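Local structure of protein HTP-2 (Caenorhabditis elegans, 4TZM) at residues A[72-77]-A[170-175]; A[124-129]-A[219-224]; A[94-99]-A[212-217]. The protein is a meiotic HORMA domain protein that binds a closure motif of HTP-3 and probably takes part in assembling the chromosome axis. All blocks are in the same frame, centred on the assembly; numbering follows the deposited sequence.

Contact 1. Residues A[72-77]-A[170-175]; sequences ENLSCM and QMVTIV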
loop_
_atom_site.group_PDB
_atom_site.type_symbol
_atom_site.label_atom_id
_atom_site.label_comp_id
_atom_site.label_asym_id
_atom_site.label_seq_id
_atom_site.Cartn_x
_atom_site.Cartn_y
_atom_site.Cartn_z
ATOM N N GLU A 72 8.628 -10.578 15.513
ATOM C CA GLU A 72 8.322 -10.916 16.898
ATOM C C GLU A 72 8.174 -9.657 17.741
ATOM O O GLU A 72 7.433 -9.636 18.725
ATOM C CB GLU A 72 9.409 -11.814 17.486
ATOM C CG GLU A 72 9.507 -13.187 16.849
ATOM C CD GLU A 72 10.624 -14.017 17.450
ATOM O OE1 GLU A 72 11.460 -13.446 18.182
ATOM O OE2 GLU A 72 10.666 -15.239 17.195
ATOM N N ASN A 73 8.878 -8.606 17.335
ATOM C CA ASN A 73 8.908 -7.347 18.069
ATOM C C ASN A 73 7.796 -6.384 17.653
ATOM O O ASN A 73 7.404 -5.510 18.427
ATOM C CB ASN A 73 10.266 -6.667 17.870
ATOM C CG ASN A 73 10.799 -6.032 19.139
ATOM O OD1 ASN A 73 10.290 -5.008 19.597
ATOM N ND2 ASN A 73 11.837 -6.633 19.710
ATOM N N LEU A 74 7.297 -6.545 16.430
ATOM C CA LEU A 74 6.397 -5.558 15.835
ATOM C C LEU A 74 5.036 -6.131 15.448
ATOM O O LEU A 74 4.943 -7.138 14.742
ATOM C CB LEU A 74 7.054 -4.926 14.604
ATOM C CG LEU A 74 6.207 -3.925 13.817
ATOM C CD1 LEU A 74 6.011 -2.635 14.602
ATOM C CD2 LEU A 74 6.826 -3.647 12.454
ATOM N N SER A 75 3.983 -5.465 15.908
ATOM C CA SER A 75 2.619 -5.892 15.636
ATOM C C SER A 75 1.842 -4.821 14.884
ATOM O O SER A 75 2.242 -3.659 14.845
ATOM C CB SER A 75 1.894 -6.230 16.936
ATOM O OG SER A 75 1.530 -5.048 17.631
ATOM N N CYS A 76 0.720 -5.220 14.298
ATOM C CA CYS A 76 -0.138 -4.294 13.573
ATOM C C CYS A 76 -1.563 -4.829 13.545
ATOM O O CYS A 76 -1.799 -5.998 13.861
ATOM C CB CYS A 76 0.378 -4.075 12.151
ATOM S SG CYS A 76 0.573 -5.589 11.188
ATOM N N MET A 77 -2.507 -3.972 13.172
ATOM C CA MET A 77 -3.905 -4.372 13.071
ATOM C C MET A 77 -4.315 -4.539 11.609
ATOM O O MET A 77 -4.314 -3.576 10.843
ATOM C CB MET A 77 -4.809 -3.347 13.762
ATOM C CG MET A 77 -4.487 -3.111 15.234
ATOM S SD MET A 77 -4.602 -4.597 16.255
ATOM C CE MET A 77 -6.374 -4.844 16.325
ATOM N N GLN A 170 12.345 -3.117 4.587
ATOM C CA GLN A 170 11.578 -2.014 4.022
ATOM C C GLN A 170 10.135 -2.054 4.510
ATOM O O GLN A 170 9.511 -1.012 4.708
ATOM C CB GLN A 170 11.620 -2.055 2.491
ATOM C CG GLN A 170 12.966 -1.674 1.878
ATOM C CD GLN A 170 13.090 -2.101 0.423
ATOM O OE1 GLN A 170 12.240 -2.824 -0.097
ATOM N NE2 GLN A 170 14.153 -1.657 -0.237
ATOM N N MET A 171 9.610 -3.260 4.708
ATOM C CA MET A 171 8.231 -3.432 5.167
ATOM C C MET A 171 8.096 -3.073 6.643
ATOM O O MET A 171 7.128 -2.429 7.050
ATOM C CB MET A 171 7.762 -4.867 4.927
ATOM C CG MET A 171 6.413 -5.196 5.547
ATOM S SD MET A 171 5.092 -4.127 4.944
ATOM C CE MET A 171 5.176 -4.447 3.196
ATOM N N VAL A 172 9.071 -3.498 7.439
ATOM C CA VAL A 172 9.126 -3.154 8.854
ATOM C C VAL A 172 9.223 -1.639 9.042
ATOM O O VAL A 172 8.557 -1.068 9.906
ATOM C CB VAL A 172 10.312 -3.859 9.540
ATOM C CG1 VAL A 172 10.666 -3.178 10.857
ATOM C CG2 VAL A 172 9.997 -5.335 9.749
ATOM N N THR A 173 10.039 -0.996 8.214
ATOM C CA THR A 173 10.195 0.459 8.249
ATOM C C THR A 173 8.890 1.196 7.940
ATOM O O THR A 173 8.544 2.171 8.608
ATOM C CB THR A 173 11.279 0.921 7.251
ATOM O OG1 THR A 173 12.570 0.546 7.746
ATOM C CG2 THR A 173 11.233 2.432 7.055
ATOM N N ILE A 174 8.166 0.725 6.929
ATOM C CA ILE A 174 6.929 1.375 6.507
ATOM C C ILE A 174 5.882 1.337 7.619
ATOM O O ILE A 174 5.288 2.365 7.956
ATOM C CB ILE A 174 6.357 0.728 5.223
ATOM C CG1 ILE A 174 7.093 1.264 3.994
ATOM C CG2 ILE A 174 4.862 1.004 5.094
ATOM C CD1 ILE A 174 6.628 0.654 2.688
ATOM N N VAL A 175 5.687 0.157 8.202
ATOM C CA VAL A 175 4.688 -0.041 9.248
ATOM C C VAL A 175 5.039 0.711 10.531
ATOM O O VAL A 175 4.161 1.277 11.187
ATOM C CB VAL A 175 4.508 -1.534 9.550
ATOM C CG1 VAL A 175 3.463 -1.735 10.638
ATOM C CG2 VAL A 175 4.109 -2.264 8.273
#
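L74 packs on V172 and V175, and C76 on V175, mainly through apolar carbons. The branch CD2 of L74 does most of the work: it lies 4.2 Å from CG1 of V172 and 4.3 Å from CG1 of V175, so one methyl touches two residues that are three apart, about one turn of the helix. L74 and V172 run past each other in opposite directions, flank against flank. Farther along the chain, CB of C76 rests 4.2 Å from CG1 of V175. In V175, CG1 stands anti to the backbone N (chi1 -180°), which turns that methyl to the strand and lets it serve L74 and C76 together. Small beta-branched valines suit this helix face because they let the strand come near. Leucine has the longer side chain, so CD2 of L74 reaches both valines, while the short C76 meets V175 with CB alone.

Polar atoms play a lesser part. CD2 of L74 also passes 4.0 Å from the carbonyl O of V172, a van der Waals approach to the helix backbone. Farther along the helix, NE2 of Q179 is hydrogen-bonded to the carbonyl O of S75. Around the contact, I70 adds apolar cover by touching both C76 and V175, and T71 touches V172 while its OG1 holds the backbone N of N73.

Residues 75-77 belong to strand 75-79, which pairs with 65-69 in a two-stranded antiparallel hairpin. The hairpin packs against helix 164-185, one of the long helices of the HORMA domain.

Contact 2. Residues A[124-129]-A[219-224]; sequences VFSMKF and TFYTLP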
loop_
_atom_site.group_PDB
_atom_site.type_symbol
_atom_site.label_atom_id
_atom_site.label_comp_id
_atom_site.label_asym_id
_atom_site.label_seq_id
_atom_site.Cartn_x
_atom_site.Cartn_y
_atom_site.Cartn_z
ATOM N N VAL A 124 -4.418 12.377 2.552
ATOM C CA VAL A 124 -4.223 11.322 1.558
ATOM C C VAL A 124 -3.070 10.389 1.916
ATOM O O VAL A 124 -1.964 10.839 2.211
ATOM C CB VAL A 124 -3.946 11.905 0.152
ATOM C CG1 VAL A 124 -3.561 10.799 -0.819
ATOM C CG2 VAL A 124 -5.152 12.666 -0.366
ATOM N N PHE A 125 -3.335 9.088 1.890
ATOM C CA PHE A 125 -2.277 8.089 1.961
ATOM C C PHE A 125 -2.172 7.378 0.617
ATOM O O PHE A 125 -3.072 6.627 0.237
ATOM C CB PHE A 125 -2.543 7.089 3.086
ATOM C CG PHE A 125 -2.233 7.624 4.452
ATOM C CD1 PHE A 125 -3.162 8.391 5.140
ATOM C CD2 PHE A 125 -1.008 7.366 5.050
ATOM C CE1 PHE A 125 -2.876 8.889 6.402
ATOM C CE2 PHE A 125 -0.713 7.860 6.310
ATOM C CZ PHE A 125 -1.650 8.622 6.989
ATOM N N SER A 126 -1.080 7.622 -0.101
ATOM C CA SER A 126 -0.949 7.135 -1.472
ATOM C C SER A 126 0.150 6.091 -1.630
ATOM O O SER A 126 1.212 6.186 -1.010
ATOM C CB SER A 126 -0.685 8.304 -2.424
ATOM O OG SER A 126 0.516 8.973 -2.091
ATOM N N MET A 127 -0.120 5.091 -2.460
ATOM C CA MET A 127 0.878 4.088 -2.808
ATOM C C MET A 127 1.031 4.021 -4.329
ATOM O O MET A 127 0.155 3.511 -5.029
ATOM C CB MET A 127 0.493 2.718 -2.235
ATOM C CG MET A 127 1.614 1.685 -2.291
ATOM S SD MET A 127 1.249 0.152 -1.402
ATOM C CE MET A 127 0.625 0.788 0.150
ATOM N N LYS A 128 2.143 4.550 -4.832
ATOM C CA LYS A 128 2.387 4.614 -6.271
ATOM C C LYS A 128 3.340 3.512 -6.708
ATOM O O LYS A 128 4.291 3.185 -6.001
ATOM C CB LYS A 128 2.949 5.981 -6.663
ATOM C CG LYS A 128 2.017 7.145 -6.362
ATOM C CD LYS A 128 2.703 8.482 -6.596
ATOM C CE LYS A 128 1.761 9.643 -6.314
ATOM N NZ LYS A 128 2.406 10.969 -6.531
ATOM N N PHE A 129 3.093 2.950 -7.886
ATOM C CA PHE A 129 3.806 1.754 -8.306
ATOM C C PHE A 129 4.707 1.971 -9.524
ATOM O O PHE A 129 4.493 2.879 -10.329
ATOM C CB PHE A 129 2.799 0.627 -8.580
ATOM C CG PHE A 129 2.091 0.141 -7.343
ATOM C CD1 PHE A 129 0.920 0.748 -6.907
ATOM C CD2 PHE A 129 2.608 -0.913 -6.602
ATOM C CE1 PHE A 129 0.275 0.308 -5.760
ATOM C CE2 PHE A 129 1.969 -1.359 -5.457
ATOM C CZ PHE A 129 0.803 -0.748 -5.036
ATOM N N THR A 219 -12.442 11.926 -12.280
ATOM C CA THR A 219 -11.847 12.714 -11.208
ATOM C C THR A 219 -11.078 11.834 -10.223
ATOM O O THR A 219 -11.573 10.794 -9.781
ATOM C CB THR A 219 -12.916 13.521 -10.438
ATOM O OG1 THR A 219 -14.092 12.720 -10.268
ATOM C CG2 THR A 219 -13.286 14.783 -11.200
ATOM N N PHE A 220 -9.864 12.263 -9.889
ATOM C CA PHE A 220 -9.023 11.567 -8.920
ATOM C C PHE A 220 -9.147 12.259 -7.564
ATOM O O PHE A 220 -10.200 12.212 -6.928
ATOM C CB PHE A 220 -7.564 11.556 -9.388
ATOM C CG PHE A 220 -6.730 10.453 -8.787
ATOM C CD1 PHE A 220 -7.324 9.364 -8.172
ATOM C CD2 PHE A 220 -5.344 10.512 -8.839
ATOM C CE1 PHE A 220 -6.551 8.353 -7.626
ATOM C CE2 PHE A 220 -4.569 9.505 -8.294
ATOM C CZ PHE A 220 -5.174 8.426 -7.687
ATOM N N TYR A 221 -8.066 12.902 -7.131
ATOM C CA TYR A 221 -8.114 13.792 -5.974
ATOM C C TYR A 221 -7.190 14.986 -6.191
ATOM O O TYR A 221 -6.219 14.903 -6.941
ATOM C CB TYR A 221 -7.740 13.053 -4.680
ATOM C CG TYR A 221 -6.317 12.529 -4.628
ATOM C CD1 TYR A 221 -5.262 13.351 -4.240
ATOM C CD2 TYR A 221 -6.034 11.209 -4.949
ATOM C CE1 TYR A 221 -3.967 12.875 -4.191
ATOM C CE2 TYR A 221 -4.741 10.725 -4.899
ATOM C CZ TYR A 221 -3.713 11.562 -4.521
ATOM O OH TYR A 221 -2.425 11.082 -4.472
ATOM N N THR A 222 -7.500 16.097 -5.533
ATOM C CA THR A 222 -6.661 17.285 -5.601
ATOM C C THR A 222 -6.236 17.670 -4.186
ATOM O O THR A 222 -6.898 17.306 -3.213
ATOM C CB THR A 222 -7.397 18.459 -6.283
ATOM O OG1 THR A 222 -8.001 18.005 -7.501
ATOM C CG2 THR A 222 -6.439 19.603 -6.593
ATOM N N LEU A 223 -5.122 18.386 -4.072
ATOM C CA LEU A 223 -4.602 18.790 -2.777
ATOM C C LEU A 223 -4.754 20.291 -2.576
ATOM O O LEU A 223 -4.895 21.039 -3.543
ATOM C CB LEU A 223 -3.130 18.391 -2.646
ATOM C CG LEU A 223 -2.776 16.937 -2.952
ATOM C CD1 LEU A 223 -1.269 16.732 -2.915
ATOM C CD2 LEU A 223 -3.475 16.008 -1.973
ATOM N N PRO A 224 -4.746 20.738 -1.311
ATOM C CA PRO A 224 -4.592 22.167 -1.031
ATOM C C PRO A 224 -3.217 22.645 -1.486
ATOM O O PRO A 224 -2.355 21.818 -1.788
ATOM C CB PRO A 224 -4.730 22.250 0.492
ATOM C CG PRO A 224 -5.499 21.029 0.864
ATOM C CD PRO A 224 -5.056 19.969 -0.093
#
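The ring of Y221 lies across the side chain of V124, and the two cross at a slant. Both methyls of V124 sit over one face of the ring, off its centre, CG1 toward CZ and CG2 toward CD1. CG1 is 4.2 Å from the ring centroid, 28° off its normal, in a CH-pi contact, and CG2 of V124 is 3.9 Å from CD1 of Y221. Valine suits this spot, since its beta-branch sets two methyls side by side over the ring. Y221 sends its ring from between its own backbone N and carbonyl carbon (chi1 64°), which directs it inward onto strand 123-133.

The ring's far end passes S126, whose CB is 3.9 Å from OH of Y221; a small side chain here leaves room for the phenol. The ring also touches S109 of strand 105-113, and its OH is hydrogen-bonded to OE2 of E107 on that strand. Without the ring, as with an alanine here, the V124 methyls would probably lose their cover and E107 its phenol partner.

In HORMA domains a C-terminal safety belt holds the closure peptide, consistent with this loop meeting the peptide at F220, whose ring faces an aromatic side chain there with planes about 10° apart. CD2 of Y221 stands 3.7 Å above the plane of the F220 ring, over its centre. Residues 219-224 have no regular structure, yet Y221 and L223 both turn to the sheet while T222 turns away. The same CG2 of V124 also meets CD2 of L223 at 4.1 Å, and L223 touches W247 of strand 240-248.

Contact 3. Residues A[94-99]-A[212-217]; sequences RAAGDA and DGFDDS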
loop_
_atom_site.group_PDB
_atom_site.type_symbol
_atom_site.label_atom_id
_atom_site.label_comp_id
_atom_site.label_asym_id
_atom_site.label_seq_id
_atom_site.Cartn_x
_atom_site.Cartn_y
_atom_site.Cartn_z
ATOM N N ARG A 94 -7.784 -6.214 -2.264
ATOM C CA ARG A 94 -7.315 -7.394 -2.984
ATOM C C ARG A 94 -7.487 -7.195 -4.484
ATOM O O ARG A 94 -6.630 -7.592 -5.278
ATOM C CB ARG A 94 -8.062 -8.646 -2.526
ATOM C CG ARG A 94 -7.685 -9.909 -3.293
ATOM C CD ARG A 94 -6.260 -10.349 -2.974
ATOM N NE ARG A 94 -5.833 -11.481 -3.794
ATOM C CZ ARG A 94 -6.138 -12.750 -3.535
ATOM N NH1 ARG A 94 -6.882 -13.053 -2.478
ATOM N NH2 ARG A 94 -5.707 -13.717 -4.336
ATOM N N ALA A 95 -8.598 -6.572 -4.866
ATOM C CA ALA A 95 -8.865 -6.283 -6.271
ATOM C C ALA A 95 -7.806 -5.352 -6.846
ATOM O O ALA A 95 -7.320 -5.569 -7.952
ATOM C CB ALA A 95 -10.250 -5.673 -6.440
ATOM N N ALA A 96 -7.463 -4.312 -6.093
ATOM C CA ALA A 96 -6.462 -3.346 -6.531
ATOM C C ALA A 96 -5.092 -4.009 -6.611
ATOM O O ALA A 96 -4.334 -3.787 -7.557
ATOM C CB ALA A 96 -6.427 -2.155 -5.595
ATOM N N GLY A 97 -4.789 -4.834 -5.612
ATOM C CA GLY A 97 -3.576 -5.628 -5.612
ATOM C C GLY A 97 -3.477 -6.595 -6.778
ATOM O O GLY A 97 -2.395 -6.790 -7.332
ATOM N N ASP A 98 -4.595 -7.206 -7.160
ATOM C CA ASP A 98 -4.576 -8.159 -8.270
ATOM C C ASP A 98 -4.209 -7.467 -9.575
ATOM O O ASP A 98 -3.677 -8.092 -10.491
ATOM C CB ASP A 98 -5.926 -8.868 -8.415
ATOM C CG ASP A 98 -6.107 -9.994 -7.410
ATOM O OD1 ASP A 98 -5.092 -10.567 -6.962
ATOM O OD2 ASP A 98 -7.266 -10.310 -7.069
ATOM N N ALA A 99 -4.482 -6.170 -9.647
ATOM C CA ALA A 99 -4.168 -5.390 -10.835
ATOM C C ALA A 99 -2.664 -5.141 -11.011
ATOM O O ALA A 99 -2.239 -4.686 -12.072
ATOM C CB ALA A 99 -4.918 -4.068 -10.800
ATOM N N ASP A 212 -12.524 -4.590 -9.810
ATOM C CA ASP A 212 -13.777 -4.882 -9.127
ATOM C C ASP A 212 -13.918 -4.037 -7.868
ATOM O O ASP A 212 -13.038 -4.032 -7.007
ATOM C CB ASP A 212 -13.869 -6.371 -8.778
ATOM C CG ASP A 212 -15.301 -6.824 -8.511
ATOM O OD1 ASP A 212 -16.236 -6.220 -9.082
ATOM O OD2 ASP A 212 -15.496 -7.788 -7.740
ATOM N N GLY A 213 -15.030 -3.315 -7.770
ATOM C CA GLY A 213 -15.304 -2.495 -6.606
ATOM C C GLY A 213 -15.068 -1.024 -6.875
ATOM O O GLY A 213 -15.471 -0.168 -6.091
ATOM N N PHE A 214 -14.415 -0.732 -7.994
ATOM C CA PHE A 214 -14.078 0.642 -8.349
ATOM C C PHE A 214 -14.788 1.071 -9.630
ATOM O O PHE A 214 -14.435 0.631 -10.727
ATOM C CB PHE A 214 -12.563 0.800 -8.517
ATOM C CG PHE A 214 -11.775 0.580 -7.250
ATOM C CD1 PHE A 214 -11.415 -0.698 -6.847
ATOM C CD2 PHE A 214 -11.372 1.659 -6.475
ATOM C CE1 PHE A 214 -10.681 -0.896 -5.687
ATOM C CE2 PHE A 214 -10.637 1.468 -5.316
ATOM C CZ PHE A 214 -10.292 0.190 -4.921
ATOM N N ASP A 215 -15.792 1.929 -9.483
ATOM C CA ASP A 215 -16.478 2.513 -10.629
ATOM C C ASP A 215 -15.573 3.547 -11.286
ATOM O O ASP A 215 -14.853 4.270 -10.598
ATOM C CB ASP A 215 -17.798 3.161 -10.201
ATOM C CG ASP A 215 -18.602 2.281 -9.266
ATOM O OD1 ASP A 215 -18.585 1.047 -9.460
ATOM O OD2 ASP A 215 -19.246 2.819 -8.337
ATOM N N ASP A 216 -15.614 3.624 -12.614
ATOM C CA ASP A 216 -14.768 4.563 -13.347
ATOM C C ASP A 216 -15.108 6.011 -13.012
ATOM O O ASP A 216 -16.247 6.331 -12.670
ATOM C CB ASP A 216 -14.885 4.330 -14.855
ATOM C CG ASP A 216 -13.994 3.202 -15.339
ATOM O OD1 ASP A 216 -14.413 2.028 -15.247
ATOM O OD2 ASP A 216 -12.873 3.488 -15.811
ATOM N N SER A 217 -14.108 6.878 -13.112
ATOM C CA SER A 217 -14.267 8.279 -12.740
ATOM C C SER A 217 -13.387 9.187 -13.589
ATOM O O SER A 217 -12.290 8.804 -13.999
ATOM C CB SER A 217 -13.937 8.474 -11.259
ATOM O OG SER A 217 -13.964 9.844 -10.894
#
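Chi1 of F214 is -65°, which places CG anti to the carbonyl carbon and turns the ring toward helix 84-102, where CE1 comes to 4.4 Å from CB of A96. The methyl approaches the ring obliquely. A backbone turn brings up the other pair: at G213 phi is 104°, a value where a side chain would be jammed against the carbonyl O of D212, so glycine fits this bend, and the carbonyl O of D212 is left facing the helix. It lies 3.3 Å from CB of A95, a close van der Waals approach.

Beside it CB of D212 is 4.4 Å from CB of A95. Alanine suits both helix positions, because its single methyl lets the incoming chain lie near the helix backbone: the CA atoms of A95 and D212 are 5.9 Å apart. This is the junction where helix 84-102 of the HORMA domain meets the start of strand 214-217. That strand, probably part of the HORMA safety belt, pairs antiparallel with a strand of the bound closure motif, so the ladder runs on into the ligand.

F214 is buried, its ring also touching F197 and L199 of strand 193-201, while A96 packs on I108 of strand 105-113. D216, farther along, carries a salt bridge from OD2 to a basic side chain of the peptide. On the helix's other flank, R94 NE makes a weak hydrogen bond, 3.4 Å long and part of a salt bridge, to OD1 of D98, one turn on; both side chains also touch I43 of helix 35-56.

All three contacts lie in the HORMA domain and are mostly apolar, with a backbone carbonyl sharing in contacts 1 and 3, but they differ in depth. Contact 1 is the most buried, tying a small hairpin to helix 164-185. Contacts 2 and 3 are half buried, their centres about 15 Å apart, and their second segments, 219-224 and 212-217, nearly follow each other in the chain, reaching strand 123-133 and helix 84-102 respectively. Methyls lie over the Y221 face in contact 2, but one methyl meets F214 obliquely in contact 3. Residues of both meet the bound peptide, whereas contact 1, its centre 24 to 26 Å from theirs, lies on the opposite side of the chain's centre.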